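Local coordinates for penicillin binding protein 2X (Streptococcus thermophilus, PDB 5U47) that probably cross-links the peptides of adjacent glycan strands in septal cell-wall peptidoglycan, as a penicillin-binding transpeptidase of the cell-division machinery, at residues Leu286-Met297 and Phe408-Met419; Pro493-Asp501 and Ala559-Met570. The protein carries 1 engineered substitution. All blocks are in the same frame, centred on the assembly; numbering follows the deposited sequence. Where two conformers were deposited one is given.

Interaction 1: residues Leu286-Met297 and Phe408-Met419; sequences LYEAQYEPGSTM and FGQGISVTQVQM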
loop_
_atom_site.group_PDB
_atom_site.type_symbol
_atom_site.label_atom_id
_atom_site.label_comp_id
_atom_site.label_asym_id
_atom_site.label_seq_id
_atom_site.Cartn_x
_atom_site.Cartn_y
_atom_site.Cartn_z
ATOM N N LEU A 286 5.933 -2.167 -3.487
ATOM C CA LEU A 286 5.511 -2.295 -2.107
ATOM C C LEU A 286 4.969 -3.696 -1.816
ATOM O O LEU A 286 5.280 -4.273 -0.777
ATOM C CB LEU A 286 4.451 -1.246 -1.757
ATOM C CG LEU A 286 3.910 -1.269 -0.323
ATOM C CD1 LEU A 286 5.024 -1.126 0.719
ATOM C CD2 LEU A 286 2.874 -0.196 -0.147
ATOM N N TYR A 287 4.160 -4.242 -2.718
ATOM C CA TYR A 287 3.509 -5.524 -2.422
ATOM C C TYR A 287 3.467 -6.602 -3.504
ATOM O O TYR A 287 2.961 -7.699 -3.234
ATOM C CB TYR A 287 2.062 -5.254 -1.924
ATOM C CG TYR A 287 1.248 -4.465 -2.891
ATOM C CD1 TYR A 287 0.587 -5.082 -3.942
ATOM C CD2 TYR A 287 1.162 -3.084 -2.783
ATOM C CE1 TYR A 287 -0.164 -4.348 -4.855
ATOM C CE2 TYR A 287 0.429 -2.348 -3.682
ATOM C CZ TYR A 287 -0.242 -2.996 -4.717
ATOM O OH TYR A 287 -0.947 -2.260 -5.628
ATOM N N GLU A 288 3.976 -6.320 -4.701
ATOM C CA GLU A 288 3.971 -7.312 -5.781
ATOM C C GLU A 288 5.326 -7.938 -5.991
ATOM O O GLU A 288 5.442 -9.163 -6.075
ATOM C CB GLU A 288 3.491 -6.699 -7.098
ATOM C CG GLU A 288 2.038 -6.299 -7.085
ATOM C CD GLU A 288 1.561 -5.787 -8.422
ATOM O OE1 GLU A 288 2.421 -5.385 -9.244
ATOM O OE2 GLU A 288 0.325 -5.782 -8.638
ATOM N N ALA A 289 6.352 -7.098 -6.098
ATOM C CA ALA A 289 7.717 -7.584 -6.331
ATOM C C ALA A 289 8.190 -8.554 -5.231
ATOM O O ALA A 289 8.019 -8.271 -4.055
ATOM C CB ALA A 289 8.690 -6.408 -6.403
ATOM N N GLN A 290 8.738 -9.699 -5.633
ATOM C CA GLN A 290 9.325 -10.668 -4.698
ATOM C C GLN A 290 10.828 -10.623 -4.893
ATOM O O GLN A 290 11.292 -10.638 -6.021
ATOM C CB GLN A 290 8.835 -12.088 -4.961
ATOM C CG GLN A 290 7.368 -12.260 -4.626
ATOM C CD GLN A 290 6.881 -13.677 -4.784
ATOM O OE1 GLN A 290 5.889 -14.063 -4.174
ATOM N NE2 GLN A 290 7.566 -14.463 -5.605
ATOM N N TYR A 291 11.589 -10.583 -3.811
ATOM C CA TYR A 291 13.038 -10.507 -3.948
ATOM C C TYR A 291 13.740 -11.098 -2.729
ATOM O O TYR A 291 13.137 -11.263 -1.666
ATOM C CB TYR A 291 13.437 -9.025 -4.160
ATOM C CG TYR A 291 13.069 -8.089 -2.991
ATOM C CD1 TYR A 291 11.784 -7.530 -2.869
ATOM C CD2 TYR A 291 14.006 -7.765 -2.030
ATOM C CE1 TYR A 291 11.462 -6.703 -1.808
ATOM C CE2 TYR A 291 13.705 -6.912 -0.967
ATOM C CZ TYR A 291 12.433 -6.390 -0.851
ATOM O OH TYR A 291 12.146 -5.566 0.213
ATOM N N GLU A 292 15.007 -11.424 -2.887
ATOM C CA GLU A 292 15.809 -11.897 -1.772
ATOM C C GLU A 292 16.257 -10.609 -1.083
ATOM O O GLU A 292 16.938 -9.802 -1.701
ATOM C CB GLU A 292 16.969 -12.776 -2.258
ATOM C CG GLU A 292 16.467 -14.021 -3.000
ATOM C CD GLU A 292 17.553 -15.041 -3.341
ATOM O OE1 GLU A 292 18.576 -15.149 -2.642
ATOM O OE2 GLU A 292 17.359 -15.762 -4.323
ATOM N N PRO A 293 15.880 -10.415 0.192
ATOM C CA PRO A 293 16.158 -9.127 0.840
ATOM C C PRO A 293 17.573 -8.869 1.271
ATOM O O PRO A 293 17.917 -7.698 1.477
ATOM C CB PRO A 293 15.271 -9.164 2.084
ATOM C CG PRO A 293 15.265 -10.606 2.436
ATOM C CD PRO A 293 15.248 -11.358 1.127
ATOM N N GLY A 294 18.390 -9.921 1.423
ATOM C CA GLY A 294 19.761 -9.715 1.858
ATOM C C GLY A 294 19.838 -9.383 3.348
ATOM O O GLY A 294 18.904 -9.658 4.121
ATOM N N SER A 295 20.928 -8.721 3.717
ATOM C CA SER A 295 21.313 -8.505 5.118
ATOM C C SER A 295 20.423 -7.765 6.110
ATOM O O SER A 295 20.721 -7.806 7.298
ATOM C CB SER A 295 22.754 -7.985 5.182
ATOM O OG SER A 295 23.592 -9.057 4.895
ATOM N N THR A 296 19.347 -7.119 5.665
ATOM C CA THR A 296 18.415 -6.510 6.604
ATOM C C THR A 296 17.722 -7.636 7.359
ATOM O O THR A 296 17.216 -7.423 8.465
ATOM C CB THR A 296 17.353 -5.644 5.901
ATOM O OG1 THR A 296 16.730 -6.420 4.868
ATOM C CG2 THR A 296 18.003 -4.410 5.298
ATOM N N MET A 297 17.722 -8.835 6.767
ATOM C CA MET A 297 17.118 -10.001 7.412
ATOM C C MET A 297 17.900 -10.386 8.686
ATOM O O MET A 297 17.349 -11.017 9.561
ATOM C CB MET A 297 16.999 -11.197 6.452
ATOM C CG MET A 297 16.318 -12.428 7.036
ATOM S SD MET A 297 14.574 -12.210 7.492
ATOM C CE MET A 297 13.815 -12.086 5.888
ATOM N N PHE A 408 21.054 -14.573 6.421
ATOM C CA PHE A 408 21.546 -13.320 5.834
ATOM C C PHE A 408 20.667 -12.900 4.641
ATOM O O PHE A 408 21.076 -12.137 3.783
ATOM C CB PHE A 408 23.055 -13.337 5.515
ATOM C CG PHE A 408 23.526 -14.537 4.750
ATOM C CD1 PHE A 408 23.923 -15.687 5.426
ATOM C CD2 PHE A 408 23.643 -14.503 3.364
ATOM C CE1 PHE A 408 24.378 -16.799 4.734
ATOM C CE2 PHE A 408 24.111 -15.613 2.665
ATOM C CZ PHE A 408 24.472 -16.763 3.348
ATOM N N GLY A 409 19.444 -13.408 4.616
ATOM C CA GLY A 409 18.470 -13.012 3.605
ATOM C C GLY A 409 18.651 -13.480 2.181
ATOM O O GLY A 409 18.261 -12.767 1.257
ATOM N N GLN A 410 19.236 -14.663 1.995
ATOM C CA GLN A 410 19.338 -15.271 0.680
ATOM C C GLN A 410 18.611 -16.610 0.758
ATOM O O GLN A 410 18.515 -17.199 1.824
ATOM C CB GLN A 410 20.792 -15.500 0.267
ATOM C CG GLN A 410 21.686 -14.266 0.305
ATOM C CD GLN A 410 21.477 -13.255 -0.821
ATOM O OE1 GLN A 410 22.173 -12.241 -0.849
ATOM N NE2 GLN A 410 20.559 -13.530 -1.764
ATOM N N GLY A 411 18.142 -17.109 -0.379
ATOM C CA GLY A 411 17.403 -18.374 -0.399
ATOM C C GLY A 411 16.005 -18.249 0.183
ATOM O O GLY A 411 15.383 -19.254 0.540
ATOM N N ILE A 412 15.530 -17.013 0.288
ATOM C CA ILE A 412 14.208 -16.690 0.799
ATOM C C ILE A 412 13.710 -15.459 0.028
ATOM O O ILE A 412 14.479 -14.541 -0.229
ATOM C CB ILE A 412 14.213 -16.447 2.332
ATOM C CG1 ILE A 412 12.790 -16.192 2.844
ATOM C CG2 ILE A 412 15.112 -15.277 2.725
ATOM C CD1 ILE A 412 12.672 -16.207 4.351
ATOM N N SER A 413 12.446 -15.468 -0.377
ATOM C CA SER A 413 11.867 -14.364 -1.130
ATOM C C SER A 413 10.797 -13.683 -0.324
ATOM O O SER A 413 9.938 -14.351 0.261
ATOM C CB SER A 413 11.260 -14.858 -2.426
ATOM O OG SER A 413 12.274 -15.388 -3.240
ATOM N N VAL A 414 10.848 -12.358 -0.318
ATOM C CA VAL A 414 9.886 -11.526 0.421
ATOM C C VAL A 414 9.354 -10.386 -0.443
ATOM O O VAL A 414 9.865 -10.140 -1.540
ATOM C CB VAL A 414 10.566 -10.856 1.640
ATOM C CG1 VAL A 414 11.230 -11.890 2.533
ATOM C CG2 VAL A 414 11.585 -9.789 1.216
ATOM N N THR A 415 8.325 -9.701 0.060
ATOM C CA THR A 415 7.844 -8.472 -0.523
ATOM C C THR A 415 8.264 -7.382 0.452
ATOM O O THR A 415 8.561 -7.649 1.630
ATOM C CB THR A 415 6.311 -8.410 -0.646
ATOM O OG1 THR A 415 5.730 -8.558 0.651
ATOM C CG2 THR A 415 5.821 -9.503 -1.529
ATOM N N GLN A 416 8.281 -6.144 -0.029
ATOM C CA GLN A 416 8.650 -5.009 0.810
ATOM C C GLN A 416 7.723 -4.919 2.011
ATOM O O GLN A 416 8.171 -4.676 3.146
ATOM C CB GLN A 416 8.590 -3.685 0.018
ATOM C CG GLN A 416 8.885 -2.488 0.937
ATOM C CD GLN A 416 8.810 -1.125 0.303
ATOM O OE1 GLN A 416 8.936 -0.123 1.012
ATOM N NE2 GLN A 416 8.571 -1.057 -1.009
ATOM N N VAL A 417 6.427 -5.114 1.770
ATOM C CA VAL A 417 5.459 -4.994 2.860
ATOM C C VAL A 417 5.651 -6.100 3.930
ATOM O O VAL A 417 5.387 -5.857 5.098
ATOM C CB VAL A 417 4.026 -4.836 2.339
ATOM C CG1 VAL A 417 3.535 -6.135 1.693
ATOM C CG2 VAL A 417 3.098 -4.347 3.447
ATOM N N GLN A 418 6.132 -7.289 3.543
ATOM C CA GLN A 418 6.473 -8.335 4.540
ATOM C C GLN A 418 7.648 -7.879 5.422
ATOM O O GLN A 418 7.655 -8.086 6.646
ATOM C CB GLN A 418 6.787 -9.663 3.869
ATOM C CG GLN A 418 5.560 -10.364 3.327
ATOM C CD GLN A 418 5.895 -11.630 2.586
ATOM O OE1 GLN A 418 6.892 -11.686 1.856
ATOM N NE2 GLN A 418 5.045 -12.649 2.733
ATOM N N MET A 419 8.632 -7.222 4.802
ATOM C CA MET A 419 9.742 -6.694 5.572
ATOM C C MET A 419 9.263 -5.613 6.535
ATOM O O MET A 419 9.664 -5.591 7.690
ATOM C CB MET A 419 10.855 -6.153 4.663
ATOM C CG MET A 419 11.546 -7.232 3.826
ATOM S SD MET A 419 12.304 -8.552 4.806
ATOM C CE MET A 419 13.566 -7.671 5.715
HETATM O O HOH W 1 7.528 -5.855 -2.756
#

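Interaction 2: residues Pro493-Asp501 and Ala559-Met570; sequences PIIQVGNND and ATVVNPVLEEAM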
loop_
_atom_site.group_PDB
_atom_site.type_symbol
_atom_site.label_atom_id
_atom_site.label_comp_id
_atom_site.label_asym_id
_atom_site.label_seq_id
_atom_site.Cartn_x
_atom_site.Cartn_y
_atom_site.Cartn_z
ATOM N N PRO A 493 28.609 8.663 11.619
ATOM C CA PRO A 493 27.678 7.761 10.934
ATOM C C PRO A 493 27.138 8.335 9.624
ATOM O O PRO A 493 26.964 9.556 9.497
ATOM C CB PRO A 493 26.525 7.613 11.929
ATOM C CG PRO A 493 27.126 7.935 13.255
ATOM C CD PRO A 493 28.146 8.993 12.976
ATOM N N ILE A 494 26.891 7.457 8.661
ATOM C CA ILE A 494 26.278 7.865 7.401
ATOM C C ILE A 494 24.878 8.400 7.675
ATOM O O ILE A 494 24.511 9.480 7.193
ATOM C CB ILE A 494 26.187 6.690 6.409
ATOM C CG1 ILE A 494 27.597 6.300 5.947
ATOM C CG2 ILE A 494 25.303 7.049 5.213
ATOM C CD1 ILE A 494 27.636 5.061 5.065
ATOM N N ILE A 495 24.103 7.639 8.441
ATOM C CA ILE A 495 22.730 8.024 8.750
ATOM C C ILE A 495 22.659 8.810 10.059
ATOM O O ILE A 495 22.995 8.307 11.125
ATOM C CB ILE A 495 21.784 6.812 8.729
ATOM C CG1 ILE A 495 21.754 6.249 7.298
ATOM C CG2 ILE A 495 20.369 7.236 9.136
ATOM C CD1 ILE A 495 20.915 5.007 7.112
ATOM N N GLN A 496 22.223 10.062 9.936
ATOM C CA GLN A 496 22.088 10.955 11.062
ATOM C C GLN A 496 20.723 11.629 11.009
ATOM O O GLN A 496 20.232 11.949 9.927
ATOM C CB GLN A 496 23.201 12.016 11.030
ATOM C CG GLN A 496 24.607 11.449 11.184
ATOM C CD GLN A 496 25.687 12.510 11.165
ATOM O OE1 GLN A 496 25.458 13.650 11.568
ATOM N NE2 GLN A 496 26.875 12.137 10.723
ATOM N N VAL A 497 20.107 11.802 12.179
ATOM C CA VAL A 497 18.815 12.479 12.313
ATOM C C VAL A 497 18.950 13.401 13.529
ATOM O O VAL A 497 18.839 12.958 14.680
ATOM C CB VAL A 497 17.665 11.468 12.480
ATOM C CG1 VAL A 497 16.328 12.191 12.519
ATOM C CG2 VAL A 497 17.670 10.459 11.336
ATOM N N GLY A 498 19.248 14.679 13.273
ATOM C CA GLY A 498 19.523 15.625 14.362
ATOM C C GLY A 498 20.650 15.042 15.213
ATOM O O GLY A 498 21.664 14.595 14.675
ATOM N N ASN A 499 20.450 15.026 16.530
ATOM C CA ASN A 499 21.431 14.464 17.470
ATOM C C ASN A 499 20.956 13.122 18.068
ATOM O O ASN A 499 21.468 12.682 19.092
ATOM C CB ASN A 499 21.750 15.488 18.580
ATOM C CG ASN A 499 20.510 15.953 19.340
ATOM O OD1 ASN A 499 19.453 15.326 19.286
ATOM N ND2 ASN A 499 20.643 17.059 20.051
ATOM N N ASN A 500 19.991 12.479 17.411
ATOM C CA ASN A 500 19.442 11.208 17.896
ATOM C C ASN A 500 20.340 10.035 17.584
ATOM O O ASN A 500 21.089 10.057 16.600
ATOM C CB ASN A 500 18.111 10.877 17.197
ATOM C CG ASN A 500 16.960 11.714 17.674
ATOM O OD1 ASN A 500 16.444 12.559 16.945
ATOM N ND2 ASN A 500 16.546 11.483 18.898
ATOM N N ASP A 501 20.244 9.002 18.426
ATOM C CA ASP A 501 20.862 7.721 18.144
ATOM C C ASP A 501 19.927 7.091 17.109
ATOM O O ASP A 501 18.695 7.163 17.245
ATOM C CB ASP A 501 20.910 6.817 19.375
ATOM C CG ASP A 501 21.948 7.246 20.394
ATOM O OD1 ASP A 501 22.981 7.867 20.036
ATOM O OD2 ASP A 501 21.737 6.918 21.572
ATOM N N ALA A 559 22.449 8.458 2.772
ATOM C CA ALA A 559 22.264 9.719 3.489
ATOM C C ALA A 559 21.422 10.697 2.677
ATOM O O ALA A 559 20.765 11.559 3.238
ATOM C CB ALA A 559 23.587 10.341 3.829
ATOM N N THR A 560 21.474 10.567 1.355
ATOM C CA THR A 560 20.709 11.411 0.461
ATOM C C THR A 560 19.198 11.279 0.681
ATOM O O THR A 560 18.461 12.259 0.598
ATOM C CB THR A 560 21.040 11.058 -1.015
ATOM O OG1 THR A 560 22.446 11.229 -1.235
ATOM C CG2 THR A 560 20.263 11.935 -1.986
ATOM N N VAL A 561 18.747 10.079 1.007
ATOM C CA VAL A 561 17.317 9.822 1.133
ATOM C C VAL A 561 16.862 9.612 2.587
ATOM O O VAL A 561 15.871 10.191 2.995
ATOM C CB VAL A 561 16.882 8.686 0.158
ATOM C CG1 VAL A 561 17.560 7.376 0.473
ATOM C CG2 VAL A 561 15.377 8.507 0.173
ATOM N N VAL A 562 17.608 8.862 3.389
ATOM C CA VAL A 562 17.189 8.598 4.756
ATOM C C VAL A 562 17.280 9.826 5.680
ATOM O O VAL A 562 16.289 10.196 6.303
ATOM C CB VAL A 562 17.972 7.419 5.377
ATOM C CG1 VAL A 562 17.492 7.130 6.798
ATOM C CG2 VAL A 562 17.831 6.180 4.510
ATOM N N ASN A 563 18.435 10.478 5.723
ATOM C CA ASN A 563 18.652 11.591 6.671
ATOM C C ASN A 563 17.630 12.725 6.587
ATOM O O ASN A 563 16.994 13.039 7.590
ATOM C CB ASN A 563 20.104 12.176 6.577
ATOM C CG ASN A 563 21.187 11.130 6.820
ATOM O OD1 ASN A 563 20.958 9.944 6.651
ATOM N ND2 ASN A 563 22.381 11.578 7.201
ATOM N N PRO A 564 17.471 13.346 5.405
ATOM C CA PRO A 564 16.536 14.473 5.371
ATOM C C PRO A 564 15.063 14.075 5.540
ATOM O O PRO A 564 14.285 14.844 6.093
ATOM C CB PRO A 564 16.822 15.132 4.023
ATOM C CG PRO A 564 17.485 14.096 3.196
ATOM C CD PRO A 564 18.136 13.125 4.107
ATOM N N VAL A 565 14.686 12.884 5.090
ATOM C CA VAL A 565 13.289 12.437 5.200
ATOM C C VAL A 565 12.941 12.156 6.651
ATOM O O VAL A 565 11.916 12.636 7.139
ATOM C CB VAL A 565 13.012 11.233 4.282
ATOM C CG1 VAL A 565 11.589 10.667 4.526
ATOM C CG2 VAL A 565 13.179 11.674 2.831
ATOM N N LEU A 566 13.791 11.420 7.365
ATOM C CA LEU A 566 13.542 11.188 8.797
ATOM C C LEU A 566 13.607 12.467 9.623
ATOM O O LEU A 566 12.870 12.597 10.604
ATOM C CB LEU A 566 14.480 10.125 9.383
ATOM C CG LEU A 566 14.174 8.713 8.932
ATOM C CD1 LEU A 566 15.133 7.745 9.573
ATOM C CD2 LEU A 566 12.733 8.325 9.260
ATOM N N GLU A 567 14.481 13.405 9.251
ATOM C CA GLU A 567 14.541 14.692 9.948
ATOM C C GLU A 567 13.248 15.476 9.687
ATOM O O GLU A 567 12.713 16.115 10.596
ATOM C CB GLU A 567 15.782 15.512 9.563
ATOM C CG GLU A 567 17.035 15.011 10.263
ATOM C CD GLU A 567 18.272 15.834 9.987
ATOM O OE1 GLU A 567 18.291 16.619 9.007
ATOM O OE2 GLU A 567 19.231 15.701 10.775
ATOM N N GLU A 568 12.744 15.404 8.454
ATOM C CA GLU A 568 11.492 16.081 8.121
ATOM C C GLU A 568 10.361 15.462 8.931
ATOM O O GLU A 568 9.541 16.180 9.475
ATOM C CB GLU A 568 11.175 15.981 6.624
ATOM C CG GLU A 568 10.010 16.873 6.172
ATOM C CD GLU A 568 10.302 18.372 6.275
ATOM O OE1 GLU A 568 11.487 18.769 6.439
ATOM O OE2 GLU A 568 9.337 19.162 6.186
ATOM N N ALA A 569 10.340 14.129 9.025
ATOM C CA ALA A 569 9.302 13.432 9.784
ATOM C C ALA A 569 9.301 13.854 11.246
ATOM O O ALA A 569 8.235 14.134 11.827
ATOM C CB ALA A 569 9.472 11.925 9.690
ATOM N N MET A 570 10.497 13.874 11.840
ATOM C CA MET A 570 10.641 14.299 13.235
ATOM C C MET A 570 10.230 15.767 13.430
ATOM O O MET A 570 9.599 16.100 14.428
ATOM C CB MET A 570 12.069 14.076 13.742
ATOM C CG MET A 570 12.463 12.618 13.899
ATOM S SD MET A 570 11.544 11.715 15.169
ATOM C CE MET A 570 12.181 12.452 16.663
#

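Interaction 1: residues Leu286-Met297 and Phe408-Met419
Q410 is bent at its second torsion (chi2 -74°) and E292 runs extended, which brings Q410 NE2 to E292 OE1 at 2.7 Å, the amide and carboxylate planes 72° apart. G411 N reaches E292 OE1 as well, at 3.0 Å and from the other face of the carboxylate, and Y519 OH is a third partner. Q410 OE1 turns to Q510 N. The backbones of Y291 and V414 pair as a single antiparallel hydrogen-bonded bridge. With chi1 at 62°, the ring CG of Y291 stands between its own N and C, and V414 CG2 lies over one ring face, toward the rim, in a CH-pi contact 4.2 Å from the centroid; Y291 OH bonds to Y544. S295, just ahead of helix 297-308, and K298 in its first turn are hydrogen-bonded to each other, consistent with the SxxK motif of penicillin-binding proteins. Just before that serine, G294 N binds O of G409, the C-prime glycine of the Schellman motif that ends helix 400-405. P293 CB packs on V414 CG2 at 3.8 Å, and M297 CE meets M419 SD at 4.0 Å. L286 O accepts from V417 N, and a water bridges A289 O to Q416 N.

Interaction 2: residues Pro493-Asp501 and Ala559-Met570
N563 and E567, one helical turn apart, show how two polar side chains can pin an irregular loop to a helix through its backbone. The first torsion of N563 sets CG beside its own backbone N, and a small second torsion (chi2 23°) turns the amide so that I494 O lies close to its plane. N563 ND2 then donates to I494 O at 3.0 Å, in a bond that also lies in the carbonyl plane. The same nitrogen stands 3.1 Å from Q496 N, but both are donors, so this is proximity without a bond, while OD1 rests near I495 CA. E567 is extended beyond CG and runs past V497 in the opposite direction, its CG 3.7 Å from V497 CG1. At its end, OE2 uses the anti lone pair to take the N-H of G498 at 2.7 Å, almost straight at 173°. That glycine is the second residue of a type II' turn from V497 to N500, so the carboxylate grips the turn where it begins. Helix 558-572, in the transpeptidase domain of the beta-lactamase clan, packs beside helix 224-241 against the antiparallel sheet. An apolar seam runs alongside the two polar grips. V497, with CG1 anti to its nitrogen (chi1 -176°), divides its methyls: CG1 faces E567 and M570, whereas CG2 sits 3.8 Å from L566 CB. I495 CG2 comes 3.7 Å from V562 CG1, the two side chains crossing at about a right angle, and A559 CB closes the row against I494 CG2. The loop is braced internally too, since the extended Q496 side chain carries NE2 to P493 O at 2.9 Å.

In the fold
From the N terminus the chain runs through the dimerisation-family region before reaching the transpeptidase range, where both contacts lie in series. After strands 245-252 and 258-264, it reaches 286-297, and interaction 1 closes a long excursion, rich in helix, when 408-419 returns beside it. Helix 416-427 follows, and the chain later reaches 493-501. Interaction 2 closes the second loop at helix 558-572, after the chain has laid down strands 503-510, 526-534 and 541-548. The centres are about 24 Å apart and the nearest atoms about 10 Å, so the two do not touch. Strand 526-534 spans them: L527 and S529 meet interaction 1, while V530, A532 and V534 meet interaction 2.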